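Local coordinates for protein SAG family member (Sag19) (PDB 6ZZB) that is of unknown function but is a major surface antigen of the chicken parasite Eimeria tenella, with a fold related to the CAP proteins, at residues Thr42-Asp47 and Lys197-Gly202; Ala55-Leu60 and Ala140-Thr145; Glu82-Ile87 and Phe207-Asp212; Thr96-Ala101 and Ser192-Lys197; Pro124-Pro129 and Ala181-Glu186. One frame throughout, in Å; residues are numbered along the deposited sequence.

Interaction 1. Residues Thr42-Asp47 and Lys197-Gly202; sequences TPPQAD and KDCKAG
The nearest CA atoms across the contact are those of Pro44 and Cys199, 5.7 Å apart, and the backbones are tied by Lys197 N donating to Gln45 O over 2.9 Å, nearly in line with the carbonyl bond (C=O...N 163°). Asp198 supplies the second tie from its side chain. Its OD1 accepts from Gln45 N at 2.9 Å in an almost straight bond (N-H...O 164°), the donor arriving on the syn side but somewhat above the carboxylate plane. The other oxygen, OD2, is used as well: a water donates to it at 2.6 Å and also to Pro43 O at 2.8 Å, so the one carboxylate serves the residues before and after Pro44 in the chain. The same OD1 lies against Pro44 CA and CB, while Cys199 SG rests 4.0 Å from Pro44 CB.

Lys197 reaches on to Asp47. With CG set between its backbone N and carbonyl carbon (chi1 64°), the fully extended chain runs alongside Gln45, CE touching Gln45 CB, and brings NZ to Asp47 OD1 at 2.9 Å. This salt bridge is also made on the syn side, out of the carboxylate plane, and the lysine's CD and CE pack against the Asp47 carboxylate.

The contact pins the segment leading into strand 46-48 to the loop joining strands 190-196 and 203-211. A disulfide from Cys199 to Cys112 and backbone bonds of Thr42 and Lys200 to Val109 tie in a further loop, while Ala46 leans on Pro98 and Val102 of helix 97-105.

Interaction 2. Residues Ala55-Leu60 and Ala140-Thr145; sequences AIINKL and ALIQAT
Gln143 NE2 donates to a water 2.6 Å away, and that water also accepts from Lys59 NZ in a longer, weak bond, so the polar link between the two helices is indirect. The glutamine is bent at chi2 (59°), which turns the amide toward the other helix and lays NE2 against its apolar ends: NE2 lies 3.9 Å from Leu60 CD2, and 4.1 Å from Ile56 CD1. A weak bond from OE1 to Thr147 OG1 holds the amide from its own helix.

Behind this rim the contact is aliphatic, and Ile142 is its hub. Its CG2 meets Leu60 CD1 at 3.7 Å, its CD1 meets Ile57 CG1 at 3.8 Å, and the branch point CB faces Ile56 CG2 at 4.1 Å as the two isoleucines slide past each other in opposite directions. The short helical segments run roughly parallel, 30° apart, with axes 9.8 Å from each other. Leu183 of helix 175-183 touches both Ile57 and Ile142, adding a third helix to the group.

Branched carbon side chains thus hold helices 50-61 and 138-155 together by dispersion and burial, and the amide and ammonium groups stay at the margin, where water can serve them.

Interaction 3. Residues Glu82-Ile87 and Phe207-Asp212; sequences ESLKAI and FCYFID
Ser83 and Ile211 are the nearest backbone pair, CA to CA 6.7 Å, where helix 82-86 passes over the end of strand 207-211 at 73° with an axis separation of 9.8 Å. From the strand, Tyr209 fills this gap. Its CG stands anti to the backbone N (chi1 -173°), and the ring reaches out until OH is 2.7 Å from Ser83 OG, in a short hydrogen bond between the two hydroxyls. OG sits at the ring edge, in the ring plane, close to CE2 as well.

Leu84 comes to the other side of the hydroxyl: its CD2 lies 3.4 Å from Tyr209 CE1, the two side chains sliding past each other in opposite directions. Ile87 adds a looser touch, CD1 to Tyr209 OH at 4.1 Å, and Ile211 CG1 backs Ser83 CB at the same distance.

Ser83 OG has a second partner, a water at 2.7 Å that in turn donates to Asp212 OD1 at 2.7 Å. Asp212 follows a cis peptide bond, just where the strand gives way to loop, and its OD2 pairs with Lys189.

Tyr209 OH, carried by a buried residue, therefore gains a polar partner from the helix. A chain of phenol, serine, water and carboxylate runs from the strand to the helix and back to the residue after the strand, flanked by aliphatic groups. Within this contact, Tyr209 carries most of the burial on the strand side and the direct polar tie.

Interaction 4. Residues Thr96-Ala101 and Ser192-Lys197; sequences TAPKIA and SCAATK
A chi1 of 180° sets Ser192 OG anti to the backbone N, 3.7 Å from Ala97 CB, and at the far end of the strand a chi1 of 64° puts Thr196 CG2 beside its own N and 3.6 Å from Ala101 O. Between these two points the contact is made by alanines and one proline. Ala194 CB sits in the middle and presses on the first turn of the helix, 3.4 Å from Pro98 N and 3.7 Å from the ring atom Pro98 CG. Ala97 CB lies beside it, 3.9 Å from Ala194 CB, and also against Ser192 O.

Such small residues bring the axes of helix 97-101 and strand 192-196 within 6.8 Å, at a crossing angle of -37°. The packing is consistent with one face of the alpha-beta-alpha sandwich of CAP proteins: Ala194 points to helix 97-105, whereas Cys193 turns the other way, to its disulfide partner Cys208 and to Cys53 and Ile57 of helix 50-61.

The helix start is also engaged. Thr96 is the N-cap, its OG1 accepting a long, weak bond from Lys99 N, and Ala97 N gives its hydrogen to a water at 2.9 Å. That water lies 2.8 Å from Ser192 OG, so a polar bridge joins the helix N-terminus to the strand. Thr196 OG1, on the other branch from the packed methyl, bonds to Asp204 and to Val205 N in the neighbouring strand.

Interaction 5. Residues Pro124-Pro129 and Ala181-Glu186; sequences PGLVIP and AFLLSE
Phe182 lays one face of its ring flat against the backbone of Gly125. Gly125 CA stands 3.7 Å from the ring centroid and only 10° off the normal, a CH-pi contact, and Gly125 N lies over the same face nearer the rim, 3.4 Å from Phe182 CZ. Pro124 CB approaches Phe182 CZ obliquely at 3.8 Å.

The glycine passes over the ring with its chain almost fully stretched (phi 168°, psi -173°), a conformation that residues with a CB rarely adopt, and this straight, bare piece of backbone lets the aromatic carbons close in. The peptide follows the ring across: Gly125 O is 3.6 Å from Phe182 CD2.

Next along, Leu126 reaches with CD1 to Leu183, touching its CG at 3.9 Å. Leu183 also meets Ile142 of helix 138-155, and Leu126 lies on Cys208 and Phe210 of the adjoining strand, so the two leucines knit the sheet to the helices stacked on it.

All five touching residues are buried, close to the centre of the chain. The last turn of helix 175-183 here packs on the start of strand 126-131, a helix-on-sheet packing consistent with the alpha-beta-alpha sandwich of CAP proteins.

Interactions 1, 3, 4 and 5 all reach the same mixed sheet. Interaction 4 is joined to interaction 1, with which it shares Lys197, by the strand bond Asp47 N to Ala195 O (2.9 Å), and to interaction 3 by a disulfide and a probable hydrogen bond, Tyr209 N to Ser192 O (2.8 Å). Strand pairing also links interactions 3 and 5, through Leu126 N and Cys208 O at 2.9 Å. In interaction 2, Ile57 CG1 touches Leu183 CD2 of interaction 5 at 3.7 Å; the centre of interaction 2 lies about 20 Å from that of interaction 3, across the chain centre. Interactions 3, 4 and 5 bring helices onto the sheet, interaction 2 joins two helices, and interaction 1 fastens a loop at the sheet's end.

Interaction 1. Residues Thr42-Asp47 and Lys197-Gly202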
# COMPACT_ATOMS: atom_id res chain seq x y z
N THR A 42 16.63 -8.56 17.42
CA THR A 42 15.68 -7.49 17.79
C THR A 42 15.02 -7.05 16.49
O THR A 42 15.73 -6.74 15.54
CB THR A 42 16.40 -6.31 18.43
OG1 THR A 42 17.03 -6.82 19.61
CG2 THR A 42 15.46 -5.18 18.78
N PRO A 43 13.68 -7.03 16.38
CA PRO A 43 13.05 -6.58 15.14
C PRO A 43 13.12 -5.06 15.03
O PRO A 43 13.23 -4.33 16.02
CB PRO A 43 11.61 -7.04 15.31
CG PRO A 43 11.37 -6.89 16.78
CD PRO A 43 12.68 -7.30 17.43
N PRO A 44 12.96 -4.53 13.80
CA PRO A 44 12.76 -3.11 13.62
C PRO A 44 11.43 -2.72 14.28
O PRO A 44 10.59 -3.56 14.51
CB PRO A 44 12.69 -2.94 12.12
CG PRO A 44 12.15 -4.25 11.63
CD PRO A 44 12.77 -5.28 12.55
N GLN A 45 11.34 -1.45 14.59
CA GLN A 45 10.12 -0.84 15.15
C GLN A 45 9.46 0.02 14.09
O GLN A 45 10.14 0.55 13.22
CB GLN A 45 10.48 -0.01 16.37
CG GLN A 45 10.92 -0.85 17.57
CD GLN A 45 10.85 -0.05 18.84
OE1 GLN A 45 11.34 1.07 18.91
NE2 GLN A 45 10.17 -0.59 19.83
N ALA A 46 8.15 0.14 14.18
CA ALA A 46 7.37 0.96 13.23
C ALA A 46 6.62 2.04 13.98
O ALA A 46 6.19 1.80 15.10
CB ALA A 46 6.43 0.10 12.43
N ASP A 47 6.44 3.17 13.32
CA ASP A 47 5.63 4.33 13.77
C ASP A 47 4.40 4.40 12.88
O ASP A 47 4.48 4.12 11.68
CB ASP A 47 6.39 5.65 13.68
CG ASP A 47 7.23 5.95 14.90
OD1 ASP A 47 7.34 5.04 15.77
OD2 ASP A 47 7.76 7.07 14.98
N LYS A 197 11.13 2.43 11.21
CA LYS A 197 11.84 3.71 11.43
C LYS A 197 13.33 3.51 11.73
O LYS A 197 14.05 4.50 11.66
CB LYS A 197 11.20 4.49 12.58
CG LYS A 197 11.27 3.83 13.95
CD LYS A 197 10.62 4.64 15.07
CE LYS A 197 10.41 3.80 16.30
NZ LYS A 197 9.69 4.54 17.35
N ASP A 198 13.79 2.29 12.00
CA ASP A 198 15.11 2.13 12.64
C ASP A 198 15.92 0.99 12.00
O ASP A 198 16.96 0.62 12.59
CB ASP A 198 14.95 1.96 14.15
CG ASP A 198 14.20 0.72 14.56
OD1 ASP A 198 13.64 0.04 13.66
OD2 ASP A 198 14.17 0.43 15.78
N CYS A 199 15.55 0.47 10.84
CA CYS A 199 16.43 -0.48 10.12
C CYS A 199 17.86 0.08 10.06
O CYS A 199 18.06 1.26 9.69
CB CYS A 199 15.93 -0.74 8.71
SG CYS A 199 14.38 -1.69 8.69
N LYS A 200 18.83 -0.76 10.38
CA LYS A 200 20.27 -0.36 10.36
C LYS A 200 20.94 -0.71 9.04
O LYS A 200 22.10 -0.32 8.83
CB LYS A 200 21.00 -1.04 11.51
CG LYS A 200 20.50 -0.65 12.87
CD LYS A 200 21.30 -1.33 13.96
CE LYS A 200 20.77 -1.08 15.34
NZ LYS A 200 20.82 0.36 15.67
N ALA A 201 20.27 -1.47 8.19
CA ALA A 201 20.70 -1.88 6.85
C ALA A 201 19.42 -2.21 6.07
O ALA A 201 18.34 -2.16 6.69
CB ALA A 201 21.60 -3.08 6.92
N GLY A 202 19.56 -2.56 4.80
CA GLY A 202 18.40 -2.92 3.97
C GLY A 202 17.44 -1.75 3.80
O GLY A 202 17.84 -0.57 3.80
O HOH W 1 14.48 -1.96 16.86

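Interaction 2. Residues Ala55-Leu60 and Ala140-Thr145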
# COMPACT_ATOMS: atom_id res chain seq x y z
N ALA A 55 -3.04 13.44 3.67
CA ALA A 55 -3.15 14.63 2.80
C ALA A 55 -2.79 14.26 1.36
O ALA A 55 -3.57 14.61 0.46
CB ALA A 55 -2.29 15.77 3.30
N ILE A 56 -1.64 13.62 1.16
CA ILE A 56 -1.22 13.28 -0.24
C ILE A 56 -2.18 12.24 -0.80
O ILE A 56 -2.57 12.36 -1.98
CB ILE A 56 0.26 12.86 -0.33
CG1 ILE A 56 0.68 12.64 -1.79
CG2 ILE A 56 0.59 11.62 0.48
CD1 ILE A 56 0.42 13.81 -2.68
N ILE A 57 -2.61 11.25 -0.04
CA ILE A 57 -3.55 10.23 -0.55
C ILE A 57 -4.82 10.93 -1.02
O ILE A 57 -5.32 10.65 -2.13
CB ILE A 57 -3.83 9.14 0.50
CG1 ILE A 57 -2.56 8.32 0.75
CG2 ILE A 57 -4.98 8.28 0.06
CD1 ILE A 57 -2.62 7.39 1.94
N ASN A 58 -5.37 11.82 -0.20
CA ASN A 58 -6.65 12.47 -0.54
C ASN A 58 -6.47 13.50 -1.67
O ASN A 58 -7.45 13.63 -2.44
CB ASN A 58 -7.30 13.05 0.71
CG ASN A 58 -7.99 11.98 1.51
OD1 ASN A 58 -8.50 11.00 0.97
ND2 ASN A 58 -8.07 12.17 2.82
N LYS A 59 -5.29 14.11 -1.79
CA LYS A 59 -4.98 15.01 -2.93
C LYS A 59 -5.05 14.17 -4.22
O LYS A 59 -5.77 14.54 -5.18
CB LYS A 59 -3.63 15.68 -2.75
CG LYS A 59 -3.22 16.55 -3.93
CD LYS A 59 -2.17 17.57 -3.57
CE LYS A 59 -1.47 18.14 -4.79
NZ LYS A 59 -0.38 17.25 -5.23
N LEU A 60 -4.41 13.01 -4.23
CA LEU A 60 -4.38 12.15 -5.44
C LEU A 60 -5.78 11.64 -5.79
O LEU A 60 -6.08 11.49 -6.99
CB LEU A 60 -3.38 11.01 -5.23
CG LEU A 60 -1.92 11.45 -5.13
CD1 LEU A 60 -1.03 10.31 -4.67
CD2 LEU A 60 -1.41 11.97 -6.45
N ALA A 140 6.56 12.48 -0.72
CA ALA A 140 7.49 12.12 -1.81
C ALA A 140 7.29 10.64 -2.17
O ALA A 140 7.26 10.31 -3.35
CB ALA A 140 8.92 12.40 -1.46
N LEU A 141 7.23 9.75 -1.18
CA LEU A 141 7.14 8.30 -1.47
C LEU A 141 5.83 8.00 -2.21
O LEU A 141 5.88 7.23 -3.22
CB LEU A 141 7.18 7.53 -0.17
CG LEU A 141 8.54 7.55 0.53
CD1 LEU A 141 8.40 6.92 1.91
CD2 LEU A 141 9.62 6.85 -0.27
N ILE A 142 4.70 8.50 -1.74
CA ILE A 142 3.40 8.17 -2.36
C ILE A 142 3.30 8.88 -3.71
O ILE A 142 2.82 8.26 -4.67
CB ILE A 142 2.25 8.43 -1.40
CG1 ILE A 142 2.33 7.43 -0.23
CG2 ILE A 142 0.93 8.37 -2.13
CD1 ILE A 142 1.15 7.46 0.71
N GLN A 143 3.76 10.12 -3.83
CA GLN A 143 3.71 10.75 -5.17
C GLN A 143 4.54 9.89 -6.14
O GLN A 143 4.11 9.72 -7.28
CB GLN A 143 4.27 12.17 -5.12
CG GLN A 143 4.21 12.88 -6.47
CD GLN A 143 2.82 13.01 -7.04
OE1 GLN A 143 2.45 12.35 -8.03
NE2 GLN A 143 2.01 13.84 -6.44
N ALA A 144 5.70 9.39 -5.76
CA ALA A 144 6.58 8.66 -6.68
C ALA A 144 5.88 7.36 -7.07
O ALA A 144 5.97 6.96 -8.25
CB ALA A 144 7.93 8.41 -6.08
N THR A 145 5.25 6.63 -6.13
CA THR A 145 4.60 5.35 -6.49
C THR A 145 3.43 5.64 -7.40
O THR A 145 3.14 4.83 -8.31
CB THR A 145 4.23 4.52 -5.25
OG1 THR A 145 4.16 3.14 -5.63
CG2 THR A 145 2.94 4.93 -4.58
O HOH W 2 2.47 15.79 -4.75

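Interaction 3. Residues Glu82-Ile87 and Phe207-Asp212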
# COMPACT_ATOMS: atom_id res chain seq x y z
N GLU A 82 -9.85 -6.25 12.30
CA GLU A 82 -11.11 -6.93 11.94
C GLU A 82 -11.27 -7.09 10.42
O GLU A 82 -11.74 -8.13 9.95
CB GLU A 82 -12.25 -6.09 12.54
CG GLU A 82 -13.53 -6.84 12.71
CD GLU A 82 -13.40 -8.02 13.68
OE1 GLU A 82 -13.90 -9.01 13.36
OE2 GLU A 82 -12.72 -7.92 14.73
N SER A 83 -10.85 -6.08 9.66
CA SER A 83 -10.86 -6.18 8.18
C SER A 83 -9.98 -7.35 7.73
O SER A 83 -10.40 -8.16 6.89
CB SER A 83 -10.40 -4.89 7.59
OG SER A 83 -10.31 -4.97 6.18
N LEU A 84 -8.79 -7.46 8.32
CA LEU A 84 -7.88 -8.58 7.98
C LEU A 84 -8.48 -9.92 8.40
O LEU A 84 -8.39 -10.87 7.64
CB LEU A 84 -6.54 -8.30 8.65
CG LEU A 84 -5.70 -7.24 7.92
CD1 LEU A 84 -4.55 -6.80 8.79
CD2 LEU A 84 -5.19 -7.76 6.58
N LYS A 85 -9.11 -9.95 9.57
CA LYS A 85 -9.73 -11.21 10.06
C LYS A 85 -10.79 -11.68 9.07
O LYS A 85 -10.89 -12.90 8.80
CB LYS A 85 -10.33 -10.97 11.45
CG LYS A 85 -10.99 -12.20 12.05
CD LYS A 85 -11.58 -11.92 13.40
CE LYS A 85 -12.39 -13.09 13.93
NZ LYS A 85 -11.54 -14.28 14.16
N ALA A 86 -11.53 -10.76 8.46
CA ALA A 86 -12.59 -11.08 7.47
C ALA A 86 -12.01 -11.73 6.21
O ALA A 86 -12.75 -12.47 5.53
CB ALA A 86 -13.36 -9.84 7.13
N ILE A 87 -10.74 -11.48 5.88
CA ILE A 87 -10.11 -12.10 4.69
C ILE A 87 -9.12 -13.16 5.19
O ILE A 87 -8.19 -13.48 4.41
CB ILE A 87 -9.49 -11.08 3.72
CG1 ILE A 87 -8.44 -10.19 4.40
CG2 ILE A 87 -10.60 -10.26 3.09
CD1 ILE A 87 -7.58 -9.38 3.44
N PHE A 207 3.83 0.70 4.85
CA PHE A 207 2.65 -0.10 4.52
C PHE A 207 1.42 0.72 4.85
O PHE A 207 1.31 1.21 5.98
CB PHE A 207 2.64 -1.40 5.30
CG PHE A 207 1.45 -2.27 5.00
CD1 PHE A 207 1.39 -2.92 3.78
CD2 PHE A 207 0.41 -2.45 5.91
CE1 PHE A 207 0.30 -3.72 3.47
CE2 PHE A 207 -0.69 -3.22 5.56
CZ PHE A 207 -0.72 -3.86 4.36
N CYS A 208 0.49 0.81 3.92
CA CYS A 208 -0.83 1.41 4.17
C CYS A 208 -1.90 0.38 3.89
O CYS A 208 -1.98 -0.15 2.77
CB CYS A 208 -1.06 2.64 3.32
SG CYS A 208 0.05 4.03 3.56
N TYR A 209 -2.74 0.13 4.88
CA TYR A 209 -3.87 -0.81 4.78
C TYR A 209 -5.14 -0.01 4.50
O TYR A 209 -5.46 0.90 5.28
CB TYR A 209 -4.04 -1.63 6.05
CG TYR A 209 -5.09 -2.70 5.87
CD1 TYR A 209 -4.76 -3.85 5.18
CD2 TYR A 209 -6.39 -2.57 6.30
CE1 TYR A 209 -5.70 -4.81 4.90
CE2 TYR A 209 -7.33 -3.54 6.07
CZ TYR A 209 -6.98 -4.69 5.39
OH TYR A 209 -7.87 -5.69 5.17
N PHE A 210 -5.82 -0.36 3.43
CA PHE A 210 -7.09 0.27 3.02
C PHE A 210 -8.25 -0.65 3.38
O PHE A 210 -8.21 -1.84 3.11
CB PHE A 210 -7.07 0.54 1.52
CG PHE A 210 -6.01 1.52 1.10
CD1 PHE A 210 -4.68 1.11 0.94
CD2 PHE A 210 -6.30 2.85 0.87
CE1 PHE A 210 -3.70 2.00 0.57
CE2 PHE A 210 -5.31 3.74 0.48
CZ PHE A 210 -4.01 3.32 0.33
N ILE A 211 -9.29 -0.06 3.98
CA ILE A 211 -10.57 -0.73 4.26
C ILE A 211 -11.55 -0.15 3.25
O ILE A 211 -11.74 1.07 3.28
CB ILE A 211 -11.01 -0.52 5.71
CG1 ILE A 211 -9.93 -0.94 6.70
CG2 ILE A 211 -12.36 -1.21 5.96
CD1 ILE A 211 -10.35 -0.77 8.15
N ASP A 212 -12.14 -0.97 2.36
CA ASP A 212 -11.99 -2.40 2.20
C ASP A 212 -10.86 -2.68 1.23
O ASP A 212 -10.65 -1.90 0.31
CB ASP A 212 -13.27 -3.00 1.61
CG ASP A 212 -14.43 -2.91 2.58
OD1 ASP A 212 -14.24 -3.26 3.75
OD2 ASP A 212 -15.52 -2.52 2.12
O HOH W 3 -12.71 -5.05 5.05

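Interaction 4. Residues Thr96-Ala101 and Ser192-Lys197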
# COMPACT_ATOMS: atom_id res chain seq x y z
N THR A 96 -1.92 -5.20 12.51
CA THR A 96 -2.12 -3.75 12.32
C THR A 96 -1.10 -3.27 11.29
O THR A 96 -0.16 -4.04 10.97
CB THR A 96 -1.91 -2.99 13.63
OG1 THR A 96 -0.55 -3.24 13.99
CG2 THR A 96 -2.84 -3.42 14.75
N ALA A 97 -1.23 -2.06 10.79
CA ALA A 97 -0.26 -1.55 9.82
C ALA A 97 1.15 -1.56 10.40
O ALA A 97 2.08 -1.99 9.71
CB ALA A 97 -0.68 -0.22 9.28
N PRO A 98 1.40 -1.11 11.65
CA PRO A 98 2.77 -1.18 12.17
C PRO A 98 3.32 -2.61 12.20
O PRO A 98 4.46 -2.83 11.83
CB PRO A 98 2.65 -0.60 13.58
CG PRO A 98 1.46 0.32 13.49
CD PRO A 98 0.50 -0.35 12.54
N LYS A 99 2.50 -3.56 12.63
CA LYS A 99 2.99 -4.95 12.74
C LYS A 99 3.28 -5.51 11.36
O LYS A 99 4.23 -6.29 11.19
CB LYS A 99 2.00 -5.84 13.45
CG LYS A 99 1.77 -5.43 14.89
CD LYS A 99 0.62 -6.19 15.51
CE LYS A 99 0.43 -5.88 16.98
NZ LYS A 99 -0.67 -6.69 17.53
N ILE A 100 2.49 -5.15 10.35
CA ILE A 100 2.72 -5.64 8.98
C ILE A 100 3.97 -4.96 8.41
O ILE A 100 4.77 -5.66 7.76
CB ILE A 100 1.48 -5.44 8.11
CG1 ILE A 100 0.38 -6.40 8.56
CG2 ILE A 100 1.81 -5.61 6.63
CD1 ILE A 100 -1.01 -6.06 8.03
N ALA A 101 4.17 -3.67 8.64
CA ALA A 101 5.40 -3.01 8.13
C ALA A 101 6.63 -3.76 8.67
O ALA A 101 7.59 -4.02 7.91
CB ALA A 101 5.41 -1.55 8.52
N SER A 192 -4.93 3.05 7.13
CA SER A 192 -3.96 3.11 8.23
C SER A 192 -2.57 2.88 7.67
O SER A 192 -2.36 1.83 7.05
CB SER A 192 -4.29 2.09 9.27
OG SER A 192 -3.33 2.15 10.33
N CYS A 193 -1.66 3.82 7.87
CA CYS A 193 -0.29 3.72 7.34
C CYS A 193 0.70 3.61 8.49
O CYS A 193 0.50 4.20 9.55
CB CYS A 193 0.07 4.95 6.54
SG CYS A 193 -0.93 5.20 5.03
N ALA A 194 1.79 2.89 8.26
CA ALA A 194 2.87 2.79 9.24
C ALA A 194 4.16 2.51 8.50
O ALA A 194 4.13 1.95 7.38
CB ALA A 194 2.59 1.71 10.25
N ALA A 195 5.28 2.88 9.08
CA ALA A 195 6.58 2.61 8.45
C ALA A 195 7.57 2.18 9.51
O ALA A 195 7.56 2.74 10.63
CB ALA A 195 7.11 3.81 7.74
N THR A 196 8.42 1.24 9.17
CA THR A 196 9.58 0.99 10.05
C THR A 196 10.48 2.22 10.06
O THR A 196 10.57 2.96 9.09
CB THR A 196 10.33 -0.27 9.64
OG1 THR A 196 10.89 -0.13 8.34
CG2 THR A 196 9.44 -1.50 9.70
N LYS A 197 11.13 2.43 11.21
CA LYS A 197 11.84 3.71 11.43
C LYS A 197 13.33 3.51 11.73
O LYS A 197 14.05 4.50 11.66
CB LYS A 197 11.20 4.49 12.58
CG LYS A 197 11.27 3.83 13.95
CD LYS A 197 10.62 4.64 15.07
CE LYS A 197 10.41 3.80 16.30
NZ LYS A 197 9.69 4.54 17.35
O HOH W 4 -3.17 -0.23 11.80

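Interaction 5. Residues Pro124-Pro129 and Ala181-Glu186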
# COMPACT_ATOMS: atom_id res chain seq x y z
N PRO A 124 -2.82 -7.16 1.78
CA PRO A 124 -3.26 -6.24 0.74
C PRO A 124 -3.13 -4.80 1.21
O PRO A 124 -3.60 -4.46 2.29
CB PRO A 124 -4.72 -6.61 0.50
CG PRO A 124 -5.16 -7.34 1.72
CD PRO A 124 -3.93 -7.92 2.38
N GLY A 125 -2.43 -4.00 0.44
CA GLY A 125 -2.31 -2.58 0.71
C GLY A 125 -1.22 -1.98 -0.13
O GLY A 125 -0.68 -2.64 -1.04
N LEU A 126 -0.92 -0.73 0.14
CA LEU A 126 0.22 -0.00 -0.45
C LEU A 126 1.50 -0.42 0.26
O LEU A 126 1.53 -0.48 1.50
CB LEU A 126 -0.03 1.50 -0.38
CG LEU A 126 1.12 2.42 -0.77
CD1 LEU A 126 0.57 3.71 -1.36
CD2 LEU A 126 2.05 2.67 0.42
N VAL A 127 2.52 -0.72 -0.53
CA VAL A 127 3.84 -1.14 -0.00
C VAL A 127 4.90 -0.29 -0.67
O VAL A 127 5.02 -0.36 -1.90
CB VAL A 127 4.08 -2.63 -0.25
CG1 VAL A 127 5.42 -3.08 0.29
CG2 VAL A 127 2.96 -3.45 0.32
N ILE A 128 5.72 0.41 0.10
CA ILE A 128 6.86 1.17 -0.46
C ILE A 128 8.09 0.93 0.40
O ILE A 128 8.18 1.45 1.52
CB ILE A 128 6.57 2.67 -0.58
CG1 ILE A 128 5.32 2.95 -1.40
CG2 ILE A 128 7.79 3.38 -1.13
CD1 ILE A 128 4.90 4.40 -1.43
N PRO A 129 9.08 0.17 -0.09
CA PRO A 129 10.37 0.11 0.57
C PRO A 129 11.15 1.41 0.34
O PRO A 129 10.94 2.06 -0.68
CB PRO A 129 11.08 -1.06 -0.10
CG PRO A 129 10.00 -1.78 -0.89
CD PRO A 129 9.01 -0.70 -1.27
N ALA A 181 -3.69 1.10 -7.62
CA ALA A 181 -5.02 0.46 -7.53
C ALA A 181 -5.60 0.67 -6.14
O ALA A 181 -6.76 1.04 -6.04
CB ALA A 181 -4.92 -0.98 -7.92
N PHE A 182 -4.80 0.52 -5.09
CA PHE A 182 -5.32 0.72 -3.72
C PHE A 182 -5.59 2.20 -3.49
O PHE A 182 -6.64 2.55 -2.94
CB PHE A 182 -4.34 0.21 -2.67
CG PHE A 182 -4.36 -1.27 -2.51
CD1 PHE A 182 -5.25 -1.86 -1.62
CD2 PHE A 182 -3.53 -2.09 -3.25
CE1 PHE A 182 -5.27 -3.23 -1.46
CE2 PHE A 182 -3.57 -3.46 -3.10
CZ PHE A 182 -4.47 -4.04 -2.23
N LEU A 183 -4.69 3.06 -3.90
CA LEU A 183 -4.83 4.51 -3.68
C LEU A 183 -6.13 5.02 -4.31
O LEU A 183 -6.75 5.93 -3.74
CB LEU A 183 -3.66 5.28 -4.27
CG LEU A 183 -2.36 5.20 -3.49
CD1 LEU A 183 -1.18 5.65 -4.34
CD2 LEU A 183 -2.45 6.05 -2.23
N LEU A 184 -6.44 4.53 -5.49
CA LEU A 184 -7.57 5.05 -6.31
C LEU A 184 -8.77 4.10 -6.27
O LEU A 184 -9.67 4.25 -7.15
CB LEU A 184 -7.09 5.24 -7.75
CG LEU A 184 -6.00 6.28 -7.91
CD1 LEU A 184 -5.71 6.48 -9.39
CD2 LEU A 184 -6.34 7.61 -7.28
N SER A 185 -8.83 3.18 -5.33
CA SER A 185 -9.93 2.20 -5.25
C SER A 185 -11.21 2.89 -4.74
O SER A 185 -11.16 3.59 -3.72
CB SER A 185 -9.55 1.08 -4.34
OG SER A 185 -10.65 0.20 -4.14
N GLU A 186 -12.32 2.68 -5.45
CA GLU A 186 -13.68 2.99 -4.95
C GLU A 186 -14.01 2.13 -3.73
O GLU A 186 -14.80 2.56 -2.94
CB GLU A 186 -14.71 2.76 -6.07
CG GLU A 186 -14.87 3.95 -6.98
CD GLU A 186 -15.96 4.92 -6.54
OE1 GLU A 186 -16.44 4.80 -5.39
OE2 GLU A 186 -16.32 5.78 -7.36